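Local coordinates for protein alpha-L-arabinosidase (Xanthomonas axonopodis pv. citri, PDB 6D25) that probably hydrolyses terminal alpha-L-arabinofuranosyl side groups from arabinoxylan, as a trimeric family GH51 arabinofuranosidase able to cope with di-substituted xylose units, at residues Ala165-Ala168 with Glu169-Ala173; Thr34-Val37 with Asp38-Gly41; Gly334-Pro337 with Gly338-Gln341. All blocks are in the same frame, centred on the assembly; numbering follows the deposited sequence.

Contact 1. Residues Ala165-Ala168 with Glu169-Ala173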
ATOM      1  N   ALA A 165      -9.829  10.119  -1.555  1.00 17.70           N
ATOM      2  CA  ALA A 165     -11.206  10.012  -1.153  1.00 18.46           C
ATOM      3  C   ALA A 165     -11.676  11.326  -0.497  1.00 18.74           C
ATOM      4  O   ALA A 165     -12.761  11.867  -0.807  1.00 18.94           O
ATOM      5  CB  ALA A 165     -11.412   8.855  -0.199  1.00 18.71           C
ATOM      6  N   GLN A 166     -10.859  11.825   0.387  1.00 18.24           N
ATOM      7  CA  GLN A 166     -11.207  13.081   1.106  1.00 19.27           C
ATOM      8  C   GLN A 166     -11.156  14.269   0.141  1.00 18.22           C
ATOM      9  O   GLN A 166     -11.937  15.172   0.254  1.00 18.54           O
ATOM     10  CB  GLN A 166     -10.289  13.273   2.310  1.00 20.04           C
ATOM     11  CG  GLN A 166     -10.605  12.247   3.411  1.00 22.92           C
ATOM     12  CD  GLN A 166     -10.007  12.590   4.746  1.00 25.86           C
ATOM     13  OE1 GLN A 166      -8.967  13.227   4.787  1.00 30.32           O
ATOM     14  NE2 GLN A 166     -10.663  12.167   5.818  1.00 29.08           N
ATOM     15  N   TRP A 167     -10.233  14.250  -0.797  1.00 17.22           N
ATOM     16  CA  TRP A 167     -10.111  15.364  -1.738  1.00 16.32           C
ATOM     17  C   TRP A 167     -11.378  15.488  -2.588  1.00 16.25           C
ATOM     18  O   TRP A 167     -11.877  16.588  -2.780  1.00 15.64           O
ATOM     19  CB  TRP A 167      -8.901  15.177  -2.655  1.00 15.55           C
ATOM     20  CG  TRP A 167      -8.433  16.405  -3.353  1.00 14.76           C
ATOM     21  CD1 TRP A 167      -8.786  17.691  -3.081  1.00 14.86           C
ATOM     22  CD2 TRP A 167      -7.463  16.475  -4.405  1.00 14.55           C
ATOM     23  NE1 TRP A 167      -8.082  18.547  -3.881  1.00 14.70           N
ATOM     24  CE2 TRP A 167      -7.261  17.842  -4.693  1.00 14.10           C
ATOM     25  CE3 TRP A 167      -6.733  15.526  -5.120  1.00 14.09           C
ATOM     26  CZ2 TRP A 167      -6.375  18.271  -5.664  1.00 14.02           C
ATOM     27  CZ3 TRP A 167      -5.833  15.956  -6.073  1.00 13.95           C
ATOM     28  CH2 TRP A 167      -5.642  17.309  -6.314  1.00 13.76           C
ATOM     29  N   ALA A 168     -11.855  14.358  -3.102  1.00 16.30           N
ATOM     30  CA  ALA A 168     -13.059  14.339  -3.893  1.00 17.61           C
ATOM     31  C   ALA A 168     -14.255  14.859  -3.072  1.00 17.74           C
ATOM     32  O   ALA A 168     -15.066  15.632  -3.608  1.00 18.65           O
ATOM     33  CB  ALA A 168     -13.350  12.938  -4.375  1.00 18.42           C
ATOM     34  N   GLU A 169     -14.361  14.457  -1.811  1.00 17.09           N
ATOM     35  CA  GLU A 169     -15.453  14.930  -0.966  1.00 18.68           C
ATOM     36  C   GLU A 169     -15.334  16.449  -0.751  1.00 17.88           C
ATOM     37  O   GLU A 169     -16.330  17.194  -0.877  1.00 18.21           O
ATOM     38  CB  GLU A 169     -15.490  14.207   0.392  1.00 19.61           C
ATOM     39  CG  GLU A 169     -16.576  14.708   1.354  1.00 21.93           C
ATOM     40  CD  GLU A 169     -16.596  14.042   2.720  1.00 24.24           C
ATOM     41  OE1 GLU A 169     -16.217  12.835   2.762  1.00 25.62           O
ATOM     42  OE2 GLU A 169     -16.954  14.732   3.796  1.00 25.83           O
ATOM     43  N   TYR A 170     -14.125  16.907  -0.417  1.00 17.07           N
ATOM     44  CA  TYR A 170     -13.885  18.321  -0.194  1.00 16.41           C
ATOM     45  C   TYR A 170     -14.401  19.141  -1.378  1.00 16.04           C
ATOM     46  O   TYR A 170     -15.065  20.160  -1.208  1.00 15.86           O
ATOM     47  CB  TYR A 170     -12.394  18.561  -0.016  1.00 15.97           C
ATOM     48  CG  TYR A 170     -11.997  19.990   0.265  1.00 15.79           C
ATOM     49  CD1 TYR A 170     -11.707  20.853  -0.770  1.00 15.90           C
ATOM     50  CD2 TYR A 170     -11.913  20.465   1.559  1.00 15.98           C
ATOM     51  CE1 TYR A 170     -11.313  22.161  -0.529  1.00 16.66           C
ATOM     52  CE2 TYR A 170     -11.521  21.763   1.821  1.00 16.64           C
ATOM     53  CZ  TYR A 170     -11.202  22.619   0.780  1.00 16.47           C
ATOM     54  OH  TYR A 170     -10.807  23.906   1.046  1.00 17.21           O
ATOM     55  N   MET A 171     -14.073  18.692  -2.576  1.00 16.11           N
ATOM     56  CA  MET A 171     -14.366  19.476  -3.780  1.00 16.75           C
ATOM     57  C   MET A 171     -15.846  19.366  -4.202  1.00 16.87           C
ATOM     58  O   MET A 171     -16.345  20.331  -4.786  1.00 16.32           O
ATOM     59  CB  MET A 171     -13.489  19.039  -4.955  1.00 16.83           C
ATOM     60  CG  MET A 171     -12.044  19.556  -4.818  1.00 17.05           C
ATOM     61  SD  MET A 171     -11.045  19.220  -6.300  1.00 18.04           S
ATOM     62  CE  MET A 171     -10.791  17.457  -6.163  1.00 17.33           C
ATOM     63  N   THR A 172     -16.499  18.218  -3.969  1.00 17.27           N
ATOM     64  CA  THR A 172     -17.807  17.930  -4.642  1.00 18.18           C
ATOM     65  C   THR A 172     -18.983  17.749  -3.669  1.00 19.12           C
ATOM     66  O   THR A 172     -20.096  17.738  -4.123  1.00 19.29           O
ATOM     67  CB  THR A 172     -17.723  16.662  -5.515  1.00 18.16           C
ATOM     68  OG1 THR A 172     -17.506  15.491  -4.716  1.00 18.08           O
ATOM     69  CG2 THR A 172     -16.641  16.772  -6.563  1.00 17.45           C
ATOM     70  N   ALA A 173     -18.767  17.609  -2.370  1.00 20.17           N
ATOM     71  CA  ALA A 173     -19.859  17.288  -1.448  1.00 21.45           C
ATOM     72  C   ALA A 173     -20.814  18.478  -1.305  1.00 23.51           C
ATOM     73  O   ALA A 173     -20.374  19.580  -0.995  1.00 23.16           O
ATOM     74  CB  ALA A 173     -19.337  16.845  -0.108  1.00 21.86           C
TER
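Ala165 O takes the N-H of Glu169 at 3.2 Å, one of the i to i+4 bonds that run through this last part of helix 161-172. One residue on, Gln166 O receives Tyr170 N at 2.9 Å in a nearly straight bond, and the CB of Tyr170 rests against the same oxygen. The Tyr170 ring itself heads off to meet Trp107, and its hydroxyl is hydrogen-bonded to His137 and Asn186. Gln166 and Glu169 pack against Arg120 and Val121 of a second subunit, so this helix helps line a boundary of the trimer.

Trp167 carries the side-chain contact. Its carbonyl accepts Met171 N, and the Met171 methyl sits over one face of its indole: CE is 3.6 Å from the centroid of the five-membered ring, only 5° off the normal, a CH-pi contact. The SD atom lies obliquely over the same ring at 4.3 Å from that centroid, which makes this a Met-aromatic pair one helical turn apart. A bend at the end of the methionine chain (chi3 -73°) folds the methyl back over the indole. Trp167 NE1 is hydrogen-bonded to Thr136 OG1, the indole stacks with Trp107, and both Trp167 and Met171 reach Ile152 on strand 149-154 of the (beta/alpha)8 barrel.

Ala168 O is gripped twice by Thr172, by the backbone N at 3.0 Å and by the hydroxyl OG1 at 2.7 Å. The two donors arrive from opposite faces of the carbonyl plane, and a chi1 of 66° swings the hydroxyl back to this oxygen just before Ala173 leaves the helix.

Contact 2. Residues Thr34-Val37 with Asp38-Gly41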
ATOM      1  N   THR A  34     -10.398  11.922 -51.697  1.00 28.24           N
ATOM      2  CA  THR A  34     -11.840  11.811 -51.695  1.00 28.58           C
ATOM      3  C   THR A  34     -12.363  12.152 -50.296  1.00 26.78           C
ATOM      4  O   THR A  34     -11.857  11.609 -49.303  1.00 26.68           O
ATOM      5  CB  THR A  34     -12.278  10.400 -52.114  1.00 30.47           C
ATOM      6  OG1 THR A  34     -11.739  10.159 -53.411  1.00 32.61           O
ATOM      7  CG2 THR A  34     -13.777  10.254 -52.221  1.00 31.46           C
ATOM      8  N   LEU A  35     -13.349  13.038 -50.248  1.00 25.38           N
ATOM      9  CA  LEU A  35     -13.999  13.447 -49.003  1.00 24.51           C
ATOM     10  C   LEU A  35     -15.449  12.957 -49.042  1.00 24.66           C
ATOM     11  O   LEU A  35     -16.212  13.288 -49.986  1.00 25.42           O
ATOM     12  CB  LEU A  35     -13.970  14.969 -48.888  1.00 24.01           C
ATOM     13  CG  LEU A  35     -14.730  15.553 -47.684  1.00 23.63           C
ATOM     14  CD1 LEU A  35     -14.182  15.018 -46.383  1.00 23.09           C
ATOM     15  CD2 LEU A  35     -14.747  17.075 -47.712  1.00 23.52           C
ATOM     16  N   ARG A  36     -15.821  12.171 -48.047  1.00 24.41           N
ATOM     17  CA  ARG A  36     -17.161  11.569 -47.994  1.00 24.96           C
ATOM     18  C   ARG A  36     -18.015  12.321 -46.959  1.00 24.52           C
ATOM     19  O   ARG A  36     -18.193  11.877 -45.867  1.00 23.93           O
ATOM     20  CB  ARG A  36     -17.057  10.074 -47.676  1.00 25.24           C
ATOM     21  CG  ARG A  36     -16.246   9.253 -48.674  1.00 26.60           C
ATOM     22  CD  ARG A  36     -16.704   9.392 -50.107  1.00 27.95           C
ATOM     23  NE  ARG A  36     -18.067   9.002 -50.294  1.00 30.08           N
ATOM     24  CZ  ARG A  36     -18.469   7.838 -50.776  1.00 31.63           C
ATOM     25  NH1 ARG A  36     -17.572   6.865 -50.982  1.00 29.98           N
ATOM     26  NH2 ARG A  36     -19.766   7.646 -51.008  1.00 30.98           N
ATOM     27  N   VAL A  37     -18.588  13.440 -47.374  1.00 25.45           N
ATOM     28  CA  VAL A  37     -19.521  14.186 -46.531  1.00 25.79           C
ATOM     29  C   VAL A  37     -20.783  13.330 -46.312  1.00 26.32           C
ATOM     30  O   VAL A  37     -21.416  13.449 -45.309  1.00 25.60           O
ATOM     31  CB  VAL A  37     -19.866  15.559 -47.130  1.00 26.73           C
ATOM     32  CG1 VAL A  37     -20.854  16.338 -46.263  1.00 26.77           C
ATOM     33  CG2 VAL A  37     -18.611  16.377 -47.402  1.00 27.12           C
ATOM     34  N   ASP A  38     -21.068  12.432 -47.253  1.00 26.57           N
ATOM     35  CA  ASP A  38     -22.202  11.525 -47.200  1.00 27.57           C
ATOM     36  C   ASP A  38     -21.947  10.333 -46.272  1.00 26.88           C
ATOM     37  O   ASP A  38     -22.835   9.510 -46.124  1.00 26.95           O
ATOM     38  CB  ASP A  38     -22.537  11.002 -48.608  1.00 29.75           C
ATOM     39  CG  ASP A  38     -21.374  10.338 -49.353  1.00 30.35           C
ATOM     40  OD1 ASP A  38     -20.196  10.549 -49.008  1.00 29.36           O
ATOM     41  OD2 ASP A  38     -21.648   9.653 -50.326  1.00 32.40           O
ATOM     42  N   GLN A  39     -20.775  10.211 -45.632  1.00 25.98           N
ATOM     43  CA  GLN A  39     -20.531   9.088 -44.709  1.00 25.82           C
ATOM     44  C   GLN A  39     -20.072   9.611 -43.354  1.00 24.47           C
ATOM     45  O   GLN A  39     -18.976   9.287 -42.887  1.00 25.22           O
ATOM     46  CB  GLN A  39     -19.516   8.108 -45.298  1.00 26.05           C
ATOM     47  CG  GLN A  39     -19.955   7.476 -46.618  1.00 27.48           C
ATOM     48  CD  GLN A  39     -18.872   6.594 -47.187  1.00 28.26           C
ATOM     49  OE1 GLN A  39     -17.727   6.661 -46.734  1.00 28.19           O
ATOM     50  NE2 GLN A  39     -19.249   5.716 -48.083  1.00 29.78           N
ATOM     51  N   PRO A  40     -20.894  10.407 -42.690  1.00 24.86           N
ATOM     52  CA  PRO A  40     -20.526  10.928 -41.378  1.00 24.21           C
ATOM     53  C   PRO A  40     -20.245   9.820 -40.356  1.00 24.53           C
ATOM     54  O   PRO A  40     -20.962   8.820 -40.337  1.00 25.32           O
ATOM     55  CB  PRO A  40     -21.726  11.770 -40.924  1.00 24.64           C
ATOM     56  CG  PRO A  40     -22.906  11.180 -41.693  1.00 24.94           C
ATOM     57  CD  PRO A  40     -22.283  10.815 -43.019  1.00 25.39           C
ATOM     58  N   GLY A  41     -19.186   9.987 -39.546  1.00 23.30           N
ATOM     59  CA  GLY A  41     -18.760   8.996 -38.574  1.00 22.95           C
ATOM     60  C   GLY A  41     -18.954   9.494 -37.153  1.00 22.67           C
ATOM     61  O   GLY A  41     -19.936  10.121 -36.862  1.00 22.60           O
TER
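Arg36 reaches forward to Asp38 and holds its carboxylate in a side-on, two-pronged salt bridge. NE donates to OD1 of Asp38 at 2.9 Å, and NH2 of Arg36 donates to Asp38 OD2 at 2.8 Å in an almost straight bond. Both oxygens are met on their syn side, although the two flat groups are turned 34° apart: OD2 lies in the guanidinium plane while OD1 is tilted out of it. Bends at chi2 and chi3 (both near -60°) curl the arginine back over its own turn, bringing NE and NH2 to the carboxylate.

The backbone beneath is a type I beta turn from Arg36 to Gln39, closed by Gln39 N on Arg36 O at 3.1 Å. It ends strand 29-36 in the beta-sandwich domain and leads toward strand 43-44. Asp38 holds its CG between its own N and carbonyl carbon, which carries the carboxylate back toward Arg36.

Gln39 comes over a face of the same guanidinium. Its amide stacks there with the planes 24° apart, NE2 standing 3.5 Å from Arg36 CZ, while OE1 lies beside the arginine's CB and CG. Glu461 on the neighbouring strand 454-461 touches both Arg36 and Asp38.

Contact 3. Residues Gly334-Pro337 with Gly338-Gln341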
ATOM      1  N   GLY A 334      21.003  28.309 -21.043  1.00 26.54           N
ATOM      2  CA  GLY A 334      20.927  29.275 -19.945  1.00 27.98           C
ATOM      3  C   GLY A 334      19.691  29.080 -19.077  1.00 28.07           C
ATOM      4  O   GLY A 334      19.527  29.793 -18.104  1.00 30.16           O
ATOM      5  N   THR A 335      18.824  28.106 -19.382  1.00 26.59           N
ATOM      6  CA  THR A 335      17.644  27.887 -18.536  1.00 25.21           C
ATOM      7  C   THR A 335      17.882  26.719 -17.594  1.00 24.44           C
ATOM      8  O   THR A 335      18.686  25.846 -17.869  1.00 24.44           O
ATOM      9  CB  THR A 335      16.383  27.656 -19.382  1.00 24.27           C
ATOM     10  OG1 THR A 335      16.456  26.413 -20.096  1.00 23.08           O
ATOM     11  CG2 THR A 335      16.111  28.829 -20.305  1.00 24.44           C
ATOM     12  N   ASN A 336      17.119  26.672 -16.509  1.00 23.96           N
ATOM     13  CA  ASN A 336      17.176  25.528 -15.593  1.00 23.01           C
ATOM     14  C   ASN A 336      16.619  24.310 -16.340  1.00 21.87           C
ATOM     15  O   ASN A 336      15.457  24.307 -16.721  1.00 20.30           O
ATOM     16  CB  ASN A 336      16.414  25.823 -14.307  1.00 23.00           C
ATOM     17  CG  ASN A 336      16.568  24.739 -13.249  1.00 23.55           C
ATOM     18  OD1 ASN A 336      16.745  23.548 -13.548  1.00 22.95           O
ATOM     19  ND2 ASN A 336      16.459  25.135 -11.993  1.00 24.84           N
ATOM     20  N   PRO A 337      17.421  23.275 -16.537  1.00 22.72           N
ATOM     21  CA  PRO A 337      16.954  22.120 -17.298  1.00 22.64           C
ATOM     22  C   PRO A 337      15.750  21.413 -16.667  1.00 21.55           C
ATOM     23  O   PRO A 337      14.992  20.755 -17.372  1.00 20.47           O
ATOM     24  CB  PRO A 337      18.132  21.115 -17.367  1.00 23.96           C
ATOM     25  CG  PRO A 337      19.291  21.784 -16.677  1.00 25.07           C
ATOM     26  CD  PRO A 337      18.803  23.083 -16.065  1.00 24.54           C
ATOM     27  N   GLY A 338      15.557  21.557 -15.348  1.00 21.29           N
ATOM     28  CA  GLY A 338      14.394  20.987 -14.694  1.00 20.34           C
ATOM     29  C   GLY A 338      13.109  21.769 -14.981  1.00 19.86           C
ATOM     30  O   GLY A 338      12.039  21.316 -14.548  1.00 19.86           O
ATOM     31  N   PHE A 339      13.143  22.879 -15.735  1.00 18.53           N
ATOM     32  CA  PHE A 339      11.932  23.698 -16.019  1.00 18.50           C
ATOM     33  C   PHE A 339      11.354  23.443 -17.418  1.00 17.74           C
ATOM     34  O   PHE A 339      10.327  24.016 -17.769  1.00 17.29           O
ATOM     35  CB  PHE A 339      12.264  25.183 -15.876  1.00 19.58           C
ATOM     36  CG  PHE A 339      12.502  25.678 -14.474  1.00 20.31           C
ATOM     37  CD1 PHE A 339      12.506  24.810 -13.391  1.00 21.21           C
ATOM     38  CD2 PHE A 339      12.718  27.026 -14.239  1.00 22.13           C
ATOM     39  CE1 PHE A 339      12.676  25.297 -12.095  1.00 21.83           C
ATOM     40  CE2 PHE A 339      12.926  27.504 -12.949  1.00 23.30           C
ATOM     41  CZ  PHE A 339      12.865  26.638 -11.873  1.00 22.76           C
ATOM     42  N   LEU A 340      12.033  22.597 -18.195  1.00 17.43           N
ATOM     43  CA  LEU A 340      11.579  22.141 -19.513  1.00 17.35           C
ATOM     44  C   LEU A 340      11.161  23.315 -20.414  1.00 17.35           C
ATOM     45  O   LEU A 340      10.134  23.232 -21.071  1.00 17.00           O
ATOM     46  CB  LEU A 340      10.436  21.158 -19.338  1.00 17.10           C
ATOM     47  CG  LEU A 340      10.730  19.922 -18.497  1.00 17.42           C
ATOM     48  CD1 LEU A 340       9.570  18.944 -18.601  1.00 17.40           C
ATOM     49  CD2 LEU A 340      12.058  19.242 -18.858  1.00 18.49           C
ATOM     50  N   GLN A 341      11.988  24.352 -20.505  1.00 17.75           N
ATOM     51  CA  GLN A 341      11.675  25.493 -21.332  1.00 18.05           C
ATOM     52  C   GLN A 341      12.298  25.290 -22.706  1.00 18.71           C
ATOM     53  O   GLN A 341      13.497  25.090 -22.827  1.00 18.62           O
ATOM     54  CB  GLN A 341      12.161  26.789 -20.683  1.00 19.45           C
ATOM     55  CG  GLN A 341      11.519  27.002 -19.324  1.00 19.78           C
ATOM     56  CD  GLN A 341      11.958  28.256 -18.609  1.00 21.82           C
ATOM     57  OE1 GLN A 341      12.994  28.864 -18.946  1.00 23.62           O
ATOM     58  NE2 GLN A 341      11.164  28.624 -17.599  1.00 20.40           N
TER
HETATM   59  O   HOH W   1      14.490  24.574 -19.184  1.00 18.14           O
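This is a surface turn in the long loop between strand 319-325 and helix 346-361 of the catalytic barrel, held by an Asx turn at Asn336 and an amide-on-ring stack. Asn336 OD1 accepts Gly338 N at 2.9 Å, the Asx bond, and the backbone O of Asn336 takes Phe339 N, also at 2.9 Å, from well above the carbonyl plane. One residue thus ties down two successive N-H groups.

The Phe339 ring lies against the Asn336 side chain. CB of Asn336 stands over the middle of the ring, 3.9 Å from its centroid in a CH-pi contact, and the amide continues across the face toward CE1 and CZ, with its plane only 18° from that of the ring. Asn336 has its CG anti to the backbone N (chi1 -173°), which lets it both lie along the phenyl face and present OD1 to Gly338.

Beyond the turn, the buried Leu340 side chain packs on Leu56, Trp125 and Leu378, and Gln341 OE1 rests on the methyl of Thr335. Thr335 OG1 is hydrogen-bonded to Leu332 O. A single water bridges the two limbs, donating to Thr335 OG1 at 2.8 Å and to Asn336 O at 2.7 Å, and accepting the N-H of Gln341 (N at 2.8 Å).

Overall arrangement
The three contacts lie far apart and in series along the chain, with no two touching; contacts 2 and 3 sit on opposite sides of the chain's centre, their own centres about 46 Å apart. Contact 1 is the buried one, within a helix packed on the barrel and close to a second subunit, and its chemistry is main-chain helix bonding plus sulfur, methyl and indole. The other two are surface turns that no other chain of the assembly touches. Contact 2, at the end of a sandwich strand, relies on charge and a stacked amide, whereas contact 3, in a barrel loop, pairs a neutral amide with a phenyl ring and enlists water.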